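Local coordinates for protein epidermin leader peptide processing serine protease EpiP (Staphylococcus aureus subsp. aureus, PDB 3QFH) that probably cleaves the leader peptide from the precursor of the lantibiotic epidermin, acting as a subtilisin-like serine endopeptidase, at residues 171-176 against 370-375; 65-70 against 246-251; 317-322 against 430-435. All blocks are in the same frame, centred on the assembly; numbering follows the deposited sequence. Where two conformers were deposited one is given.

Contact 1: residues 171-176 against 370-375; sequences VNDRKG and TANNGR
Asn372 reaches across to Asp173 with its carboxamide lying obliquely over the acid's side chain, the amide and carboxylate planes 33° apart. With CG anti to the backbone N (chi1 -166°), the amide is carried over to the facing loop, where ND2 of Asn372 donates to the carbonyl O of Asp173 at 3.1 Å. That moderately bent bond comes from well above the carbonyl plane, 57° out of it. The other amide atom, Asn372 OD1, lies 3.7 Å from Asp173 CB and probably accepts from a water that takes the N-H of Asp173; its bond to Thr179 OG1 is weak. Asparagine suits the place because one flat group offers both a donor and an acceptor.

Asp173 turns its carboxylate to its own loop and to Thr131 and Thr179: OD1 takes the N-H of Gly176 at 2.8 Å, an Asx motif, and the hydroxyl of Thr131, while OD2 is bonded to Thr179. Gly176 runs alongside Asn372 CB, its CA 3.8 Å away; at its positive phi a side chain would press on the preceding carbonyl O. A second water joins Gly176 O to Asn372 N.

Gly176 stands at the N-cap position of helix 177-186, whose His177 probably belongs to the Ser-His-Asp triad; the facing beta turn links strands 367-370 and 376-379.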
loop_
_atom_site.group_PDB
_atom_site.type_symbol
_atom_site.label_atom_id
_atom_site.label_comp_id
_atom_site.label_asym_id
_atom_site.label_seq_id
_atom_site.Cartn_x
_atom_site.Cartn_y
_atom_site.Cartn_z
ATOM N N VAL A 171 4.843 -8.097 -14.736
ATOM C CA VAL A 171 4.801 -7.087 -13.681
ATOM C C VAL A 171 5.724 -5.913 -13.957
ATOM O O VAL A 171 6.082 -5.196 -13.027
ATOM C CB VAL A 171 5.067 -7.654 -12.275
ATOM C CG1 VAL A 171 3.964 -8.676 -11.903
ATOM C CG2 VAL A 171 6.465 -8.251 -12.154
ATOM N N ASN A 172 6.111 -5.722 -15.219
ATOM C CA ASN A 172 6.946 -4.576 -15.588
ATOM C C ASN A 172 6.246 -3.287 -15.157
ATOM O O ASN A 172 5.020 -3.176 -15.259
ATOM C CB ASN A 172 7.227 -4.541 -17.096
ATOM C CG ASN A 172 8.222 -5.605 -17.537
ATOM O OD1 ASN A 172 8.662 -6.435 -16.741
ATOM N ND2 ASN A 172 8.582 -5.580 -18.819
ATOM N N ASP A 173 7.026 -2.331 -14.665
ATOM C CA ASP A 173 6.502 -1.054 -14.204
ATOM C C ASP A 173 6.401 -0.085 -15.377
ATOM O O ASP A 173 7.398 0.188 -16.030
ATOM C CB ASP A 173 7.481 -0.503 -13.171
ATOM C CG ASP A 173 6.940 0.668 -12.377
ATOM O OD1 ASP A 173 5.798 1.098 -12.588
ATOM O OD2 ASP A 173 7.683 1.164 -11.515
ATOM N N ARG A 174 5.208 0.423 -15.642
ATOM C CA ARG A 174 5.014 1.420 -16.687
ATOM C C ARG A 174 5.121 2.824 -16.113
ATOM O O ARG A 174 5.600 3.723 -16.782
ATOM C CB ARG A 174 3.636 1.302 -17.347
ATOM C CG ARG A 174 3.441 0.191 -18.381
ATOM C CD ARG A 174 3.452 -1.202 -17.778
ATOM N NE ARG A 174 2.862 -2.186 -18.680
ATOM C CZ ARG A 174 3.008 -3.509 -18.577
ATOM N NH1 ARG A 174 2.417 -4.299 -19.461
ATOM N NH2 ARG A 174 3.769 -4.049 -17.629
ATOM N N LYS A 175 4.656 3.009 -14.879
ATOM C CA LYS A 175 4.609 4.336 -14.257
ATOM C C LYS A 175 5.849 4.741 -13.487
ATOM O O LYS A 175 6.224 5.912 -13.507
ATOM C CB LYS A 175 3.385 4.447 -13.335
ATOM C CG LYS A 175 2.087 4.422 -14.068
ATOM C CD LYS A 175 0.945 4.825 -13.157
ATOM C CE LYS A 175 -0.313 4.959 -13.917
ATOM N NZ LYS A 175 -1.388 5.507 -13.060
ATOM N N GLY A 176 6.452 3.798 -12.767
ATOM C CA GLY A 176 7.695 4.064 -12.024
ATOM C C GLY A 176 7.600 4.059 -10.507
ATOM O O GLY A 176 8.607 3.912 -9.822
ATOM N N THR A 370 15.432 3.843 -5.732
ATOM C CA THR A 370 15.604 3.231 -7.029
ATOM C C THR A 370 14.547 3.713 -8.015
ATOM O O THR A 370 13.351 3.776 -7.685
ATOM C CB THR A 370 15.469 1.699 -6.916
ATOM O OG1 THR A 370 14.249 1.381 -6.226
ATOM C CG2 THR A 370 16.640 1.126 -6.161
ATOM N N ALA A 371 14.996 4.014 -9.232
ATOM C CA ALA A 371 14.137 4.492 -10.301
ATOM C C ALA A 371 13.937 3.450 -11.401
ATOM O O ALA A 371 14.728 2.502 -11.582
ATOM C CB ALA A 371 14.685 5.817 -10.876
ATOM N N ASN A 372 12.882 3.659 -12.161
ATOM C CA ASN A 372 12.491 2.763 -13.228
ATOM C C ASN A 372 13.351 2.880 -14.518
ATOM O O ASN A 372 12.986 2.328 -15.566
ATOM C CB ASN A 372 10.998 2.992 -13.495
ATOM C CG ASN A 372 10.389 1.926 -14.313
ATOM O OD1 ASN A 372 10.766 0.741 -14.199
ATOM N ND2 ASN A 372 9.414 2.307 -15.157
ATOM N N ASN A 373 14.473 3.607 -14.434
ATOM C CA ASN A 373 15.428 3.720 -15.504
ATOM C C ASN A 373 16.715 2.958 -15.154
ATOM O O ASN A 373 17.718 3.081 -15.841
ATOM C CB ASN A 373 15.746 5.197 -15.817
ATOM C CG ASN A 373 16.352 5.917 -14.641
ATOM O OD1 ASN A 373 16.648 5.297 -13.615
ATOM N ND2 ASN A 373 16.563 7.223 -14.780
ATOM N N GLY A 374 16.688 2.197 -14.063
ATOM C CA GLY A 374 17.846 1.416 -13.617
ATOM C C GLY A 374 18.803 2.212 -12.750
ATOM O O GLY A 374 19.821 1.683 -12.278
ATOM N N ARG A 375 18.469 3.479 -12.530
ATOM C CA ARG A 375 19.271 4.370 -11.735
ATOM C C ARG A 375 18.489 4.827 -10.489
ATOM O O ARG A 375 17.793 4.017 -9.860
ATOM C CB ARG A 375 19.810 5.546 -12.598
ATOM C CG ARG A 375 20.577 5.055 -13.826
ATOM C CD ARG A 375 21.315 6.166 -14.619
ATOM N NE ARG A 375 20.436 7.209 -15.130
ATOM C CZ ARG A 375 19.678 7.107 -16.218
ATOM N NH1 ARG A 375 19.655 5.997 -16.938
ATOM N NH2 ARG A 375 18.933 8.133 -16.594
HETATM O O HOH W 1 9.725 -1.954 -15.409
HETATM O O HOH W 2 10.930 5.378 -11.341
#

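Contact 2: residues 65-70 against 246-251; sequences ALANYK and HQTFRK
Lys70 and Thr248 supply the polar half of this contact, and Ala67 and Phe249 the apolar half. The lysine ammonium, NZ, donates to Thr248 OG1 at 3.1 Å and to the carbonyl O of Ala67 at 2.9 Å, so one flexible chain both holds a carbonyl inside the turn just before it and reaches the other segment. A bend at chi2 (-56°) folds the Lys70 chain back over that turn, which follows helix 60-66. Water gives a third link: it accepts from Thr248 N and, weakly, from Lys70 NZ, and donates to Gln247 OE1.

Among apolar groups, Thr248 CG2 lies 4.1 Å from Ala67 CB, so threonine offers a hydroxyl to the ammonium and a methyl to the alanine. Ala67 CB also meets Phe249 CB at 4.1 Å and lies at the edge of the phenyl ring, near its plane. Alanine fits because its small methyl lets the backbones approach; the Phe249 side chain also touches Ala63 and Asn64 of helix 60-66. Backbone bonds from Thr248 and Arg250 to Ile76 add strand 249-250 to the propeptide-like sheet beside strand 73-78.

Chemically, an ammonium bonded to a hydroxyl and a carbonyl, and weakly to water, ties the propeptide-like region to the subtilase region through neutral acceptors, beside a small apolar patch.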
loop_
_atom_site.group_PDB
_atom_site.type_symbol
_atom_site.label_atom_id
_atom_site.label_comp_id
_atom_site.label_asym_id
_atom_site.label_seq_id
_atom_site.Cartn_x
_atom_site.Cartn_y
_atom_site.Cartn_z
ATOM N N ALA A 65 -32.461 -5.204 -12.910
ATOM C CA ALA A 65 -33.114 -6.494 -12.809
ATOM C C ALA A 65 -32.267 -7.421 -11.933
ATOM O O ALA A 65 -32.804 -8.197 -11.150
ATOM C CB ALA A 65 -33.316 -7.109 -14.197
ATOM N N LEU A 66 -30.941 -7.339 -12.076
ATOM C CA LEU A 66 -30.027 -8.190 -11.304
ATOM C C LEU A 66 -30.141 -7.928 -9.795
ATOM O O LEU A 66 -29.985 -8.833 -8.997
ATOM C CB LEU A 66 -28.581 -8.000 -11.778
ATOM C CG LEU A 66 -27.527 -8.890 -11.119
ATOM C CD1 LEU A 66 -27.811 -10.352 -11.433
ATOM C CD2 LEU A 66 -26.134 -8.504 -11.574
ATOM N N ALA A 67 -30.411 -6.686 -9.423
ATOM C CA ALA A 67 -30.575 -6.308 -8.034
ATOM C C ALA A 67 -31.817 -6.971 -7.398
ATOM O O ALA A 67 -31.950 -7.013 -6.174
ATOM C CB ALA A 67 -30.662 -4.791 -7.918
ATOM N N ASN A 68 -32.715 -7.499 -8.226
ATOM C CA ASN A 68 -33.912 -8.170 -7.724
ATOM C C ASN A 68 -33.703 -9.658 -7.385
ATOM O O ASN A 68 -34.633 -10.320 -6.925
ATOM C CB ASN A 68 -35.058 -8.001 -8.723
ATOM C CG ASN A 68 -35.490 -6.537 -8.868
ATOM O OD1 ASN A 68 -35.298 -5.737 -7.955
ATOM N ND2 ASN A 68 -36.067 -6.191 -10.015
ATOM N N TYR A 69 -32.504 -10.189 -7.641
ATOM C CA TYR A 69 -32.211 -11.593 -7.303
ATOM C C TYR A 69 -31.687 -11.642 -5.876
ATOM O O TYR A 69 -30.494 -11.769 -5.630
ATOM C CB TYR A 69 -31.263 -12.227 -8.313
ATOM C CG TYR A 69 -31.965 -12.534 -9.599
ATOM C CD1 TYR A 69 -32.495 -13.805 -9.832
ATOM C CD2 TYR A 69 -32.174 -11.546 -10.560
ATOM C CE1 TYR A 69 -33.176 -14.097 -11.001
ATOM C CE2 TYR A 69 -32.867 -11.827 -11.735
ATOM C CZ TYR A 69 -33.362 -13.110 -11.944
ATOM O OH TYR A 69 -34.044 -13.409 -13.100
ATOM N N LYS A 70 -32.628 -11.547 -4.946
ATOM C CA LYS A 70 -32.340 -11.442 -3.515
ATOM C C LYS A 70 -31.621 -12.633 -2.900
ATOM O O LYS A 70 -30.938 -12.477 -1.897
ATOM C CB LYS A 70 -33.646 -11.185 -2.749
ATOM C CG LYS A 70 -34.432 -9.962 -3.242
ATOM C CD LYS A 70 -33.585 -8.681 -3.208
ATOM C CE LYS A 70 -34.356 -7.477 -3.751
ATOM N NZ LYS A 70 -33.493 -6.255 -3.891
ATOM N N HIS A 246 -29.736 1.068 2.738
ATOM C CA HIS A 246 -29.598 -0.385 2.817
ATOM C C HIS A 246 -30.165 -1.094 1.587
ATOM O O HIS A 246 -30.342 -2.308 1.593
ATOM C CB HIS A 246 -30.215 -0.921 4.117
ATOM C CG HIS A 246 -29.503 -0.456 5.350
ATOM N ND1 HIS A 246 -28.192 -0.793 5.621
ATOM C CD2 HIS A 246 -29.917 0.314 6.385
ATOM C CE1 HIS A 246 -27.826 -0.238 6.764
ATOM N NE2 HIS A 246 -28.857 0.430 7.250
ATOM N N GLN A 247 -30.427 -0.333 0.528
ATOM C CA GLN A 247 -30.935 -0.905 -0.725
ATOM C C GLN A 247 -29.852 -1.727 -1.413
ATOM O O GLN A 247 -28.662 -1.464 -1.238
ATOM C CB GLN A 247 -31.430 0.197 -1.673
ATOM C CG GLN A 247 -32.603 0.976 -1.118
ATOM C CD GLN A 247 -33.772 0.070 -0.763
ATOM O OE1 GLN A 247 -34.254 -0.703 -1.595
ATOM N NE2 GLN A 247 -34.228 0.160 0.476
ATOM N N THR A 248 -30.279 -2.731 -2.177
ATOM C CA THR A 248 -29.367 -3.589 -2.904
ATOM C C THR A 248 -28.636 -2.777 -3.968
ATOM O O THR A 248 -27.415 -2.841 -4.063
ATOM C CB THR A 248 -30.097 -4.755 -3.558
ATOM O OG1 THR A 248 -30.866 -5.443 -2.570
ATOM C CG2 THR A 248 -29.099 -5.722 -4.194
ATOM N N PHE A 249 -29.388 -1.994 -4.740
ATOM C CA PHE A 249 -28.813 -1.143 -5.779
ATOM C C PHE A 249 -28.475 0.177 -5.099
ATOM O O PHE A 249 -29.353 0.876 -4.612
ATOM C CB PHE A 249 -29.805 -0.931 -6.927
ATOM C CG PHE A 249 -29.162 -0.456 -8.203
ATOM C CD1 PHE A 249 -28.824 0.879 -8.376
ATOM C CD2 PHE A 249 -28.907 -1.348 -9.236
ATOM C CE1 PHE A 249 -28.232 1.317 -9.564
ATOM C CE2 PHE A 249 -28.322 -0.924 -10.419
ATOM C CZ PHE A 249 -27.984 0.407 -10.589
ATOM N N ARG A 250 -27.192 0.521 -5.077
ATOM C CA ARG A 250 -26.731 1.705 -4.359
ATOM C C ARG A 250 -26.138 2.800 -5.235
ATOM O O ARG A 250 -25.845 2.595 -6.409
ATOM C CB ARG A 250 -25.694 1.263 -3.360
ATOM C CG ARG A 250 -26.137 0.046 -2.567
ATOM C CD ARG A 250 -25.058 -0.378 -1.650
ATOM N NE ARG A 250 -24.743 0.709 -0.745
ATOM C CZ ARG A 250 -25.400 0.960 0.378
ATOM N NH1 ARG A 250 -25.032 1.983 1.137
ATOM N NH2 ARG A 250 -26.419 0.190 0.743
ATOM N N LYS A 251 -25.939 3.959 -4.616
ATOM C CA LYS A 251 -25.408 5.137 -5.282
ATOM C C LYS A 251 -23.995 5.455 -4.771
ATOM O O LYS A 251 -23.319 6.310 -5.317
ATOM C CB LYS A 251 -26.349 6.327 -5.018
ATOM C CG LYS A 251 -27.826 5.976 -5.204
ATOM C CD LYS A 251 -28.813 7.130 -4.943
ATOM C CE LYS A 251 -28.728 7.728 -3.518
ATOM N NZ LYS A 251 -27.623 8.730 -3.355
HETATM O O HOH W 3 -33.248 -3.479 -2.180
#

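Contact 3: residues 317-322 against 430-435; sequences GSTDQK and HGELDV. With SO4 (sulfate ion), chain M.
Glu432 sends its side chain across to Thr319 at the end of strand 314-319. From CB, CG leaves anti to the backbone N (chi1 -168°), and the chain stays extended beyond CG, which gives the reach to span the gap between Thr319 CA and Glu432 CA, 7.6 Å apart. CG comes within 3.9 Å of Thr319 OG1, and CD follows at 3.7 Å from the same oxygen. At the tip the carboxylate divides its work. OE2 takes the hydroxyl proton of Thr319 OG1 at 2.7 Å through its anti lone pair, the one directed away from OE1, and also lies 3.4 Å from Thr319 CB. A water donates to the same OE2 and to the carbonyl O of Asp320, each at 2.6 Å, carrying the link one residue further along the chain. OE1 accepts from the hydroxyl of Ser323, with Lys107 only a long, weak ion-pair partner.

Threonine suits the place by giving a short, branched donor: its hydroxyl sits between the backbone N and carbonyl carbon (chi1 56°), while its side chain also packs on Ala339 and Pro341 of strand 338-341. Glutamate contributes both length and two acceptors. Just past the strand, Asp320 OD1 receives the N-H of Lys322 in an Asx turn. At the other segment's start, His430 ND1 binds a sulfate, probably from the crystallisation liquor.

The chemistry implies a buried carboxylate held largely by neutral donors: two hydroxyls and a water would probably stabilise its negative charge, fixing the segment before helix 435-439 against the edge region of the parallel sheet.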
loop_
_atom_site.group_PDB
_atom_site.type_symbol
_atom_site.label_atom_id
_atom_site.label_comp_id
_atom_site.label_asym_id
_atom_site.label_seq_id
_atom_site.Cartn_x
_atom_site.Cartn_y
_atom_site.Cartn_z
ATOM N N GLY A 317 2.301 7.107 8.775
ATOM C CA GLY A 317 2.434 8.508 8.396
ATOM C C GLY A 317 3.902 8.794 8.020
ATOM O O GLY A 317 4.804 7.997 8.280
ATOM N N SER A 318 4.150 9.939 7.416
ATOM C CA SER A 318 5.498 10.306 6.966
ATOM C C SER A 318 6.120 11.463 7.761
ATOM O O SER A 318 5.441 12.444 8.083
ATOM C CB SER A 318 5.429 10.671 5.475
ATOM O OG SER A 318 6.562 11.408 5.030
ATOM N N THR A 319 7.419 11.331 8.056
ATOM C CA THR A 319 8.205 12.350 8.741
ATOM C C THR A 319 9.262 12.971 7.787
ATOM O O THR A 319 9.685 12.363 6.796
ATOM C CB THR A 319 8.934 11.770 10.002
ATOM O OG1 THR A 319 9.744 10.653 9.627
ATOM C CG2 THR A 319 7.943 11.308 11.076
ATOM N N ASP A 320 9.700 14.182 8.100
ATOM C CA ASP A 320 10.726 14.840 7.308
ATOM C C ASP A 320 12.116 14.547 7.887
ATOM O O ASP A 320 12.251 13.672 8.749
ATOM C CB ASP A 320 10.433 16.348 7.167
ATOM C CG ASP A 320 10.570 17.111 8.470
ATOM O OD1 ASP A 320 11.065 16.535 9.462
ATOM O OD2 ASP A 320 10.220 18.314 8.482
ATOM N N GLN A 321 13.154 15.239 7.404
ATOM C CA GLN A 321 14.515 14.977 7.858
ATOM C C GLN A 321 14.801 15.424 9.296
ATOM O O GLN A 321 15.809 15.021 9.865
ATOM C CB GLN A 321 15.576 15.558 6.910
ATOM C CG GLN A 321 15.703 17.096 6.869
ATOM C CD GLN A 321 14.585 17.753 6.132
ATOM O OE1 GLN A 321 13.578 17.110 5.814
ATOM N NE2 GLN A 321 14.740 19.046 5.843
ATOM N N LYS A 322 13.955 16.280 9.861
ATOM C CA LYS A 322 14.094 16.674 11.274
ATOM C C LYS A 322 13.139 15.865 12.180
ATOM O O LYS A 322 12.852 16.252 13.303
ATOM C CB LYS A 322 13.846 18.176 11.412
ATOM C CG LYS A 322 14.960 18.994 10.751
ATOM C CD LYS A 322 14.706 20.481 10.771
ATOM C CE LYS A 322 16.034 21.255 10.636
ATOM N NZ LYS A 322 16.949 20.702 9.577
ATOM N N HIS A 430 2.625 5.643 17.540
ATOM C CA HIS A 430 3.610 5.210 18.555
ATOM C C HIS A 430 4.986 5.849 18.411
ATOM O O HIS A 430 5.823 5.735 19.315
ATOM C CB HIS A 430 3.740 3.688 18.585
ATOM C CG HIS A 430 2.496 2.997 19.020
ATOM N ND1 HIS A 430 2.152 2.865 20.350
ATOM C CD2 HIS A 430 1.519 2.377 18.313
ATOM C CE1 HIS A 430 1.007 2.208 20.438
ATOM N NE2 HIS A 430 0.608 1.891 19.218
ATOM N N GLY A 431 5.227 6.520 17.291
ATOM C CA GLY A 431 6.468 7.258 17.092
ATOM C C GLY A 431 7.123 6.946 15.774
ATOM O O GLY A 431 6.587 6.185 14.973
ATOM N N GLU A 432 8.301 7.531 15.556
ATOM C CA GLU A 432 9.050 7.295 14.335
ATOM C C GLU A 432 9.737 5.931 14.426
ATOM O O GLU A 432 10.284 5.560 15.458
ATOM C CB GLU A 432 10.088 8.402 14.103
ATOM C CG GLU A 432 10.704 8.388 12.705
ATOM C CD GLU A 432 11.726 9.494 12.491
ATOM O OE1 GLU A 432 12.650 9.623 13.331
ATOM O OE2 GLU A 432 11.618 10.216 11.465
ATOM N N LEU A 433 9.679 5.195 13.332
ATOM C CA LEU A 433 10.319 3.884 13.189
ATOM C C LEU A 433 11.811 3.910 13.595
ATOM O O LEU A 433 12.536 4.821 13.201
ATOM C CB LEU A 433 10.205 3.486 11.710
ATOM C CG LEU A 433 10.814 2.160 11.238
ATOM C CD1 LEU A 433 10.216 0.964 11.971
ATOM C CD2 LEU A 433 10.630 2.032 9.720
ATOM N N ASP A 434 12.253 2.922 14.383
ATOM C CA ASP A 434 13.678 2.788 14.771
ATOM C C ASP A 434 14.036 1.289 14.678
ATOM O O ASP A 434 13.753 0.490 15.581
ATOM C CB ASP A 434 13.953 3.345 16.171
ATOM C CG ASP A 434 15.465 3.369 16.531
ATOM O OD1 ASP A 434 15.824 4.134 17.473
ATOM O OD2 ASP A 434 16.292 2.657 15.895
ATOM N N VAL A 435 14.627 0.932 13.547
ATOM C CA VAL A 435 14.951 -0.450 13.229
ATOM C C VAL A 435 16.058 -0.975 14.117
ATOM O O VAL A 435 16.062 -2.158 14.489
ATOM C CB VAL A 435 15.292 -0.586 11.716
ATOM C CG1 VAL A 435 15.769 -1.990 11.364
ATOM C CG2 VAL A 435 14.073 -0.180 10.879
HETATM S S SO4 M . 2.860 3.790 23.744
HETATM O O1 SO4 M . 1.898 2.703 23.936
HETATM O O2 SO4 M . 2.820 4.746 24.841
HETATM O O3 SO4 M . 4.191 3.218 23.606
HETATM O O4 SO4 M . 2.524 4.501 22.509
HETATM O O HOH W 4 13.297 11.740 10.209
#

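How the contacts relate
The three contacts are well separated. Contacts 1 and 3 have centres 26 Å apart within the subtilisin-like part; the centre of contact 2 lies 42 Å from that of contact 1 and 45 Å from that of contact 3, on the opposite side of the chain's centre from contact 3. Contact 3 begins on strand 314-319 of the seven-stranded parallel sheet, whereas contact 2 involves strand 249-250, one of the two outermost strands of the other, mixed sheet. Along the chain, contact 2 closes before contact 3 opens, while contact 1 alternates with both. Contacts 1 and 3 connect chain parts of the subtilase region, while contact 2 lies between that region and the propeptide-like one.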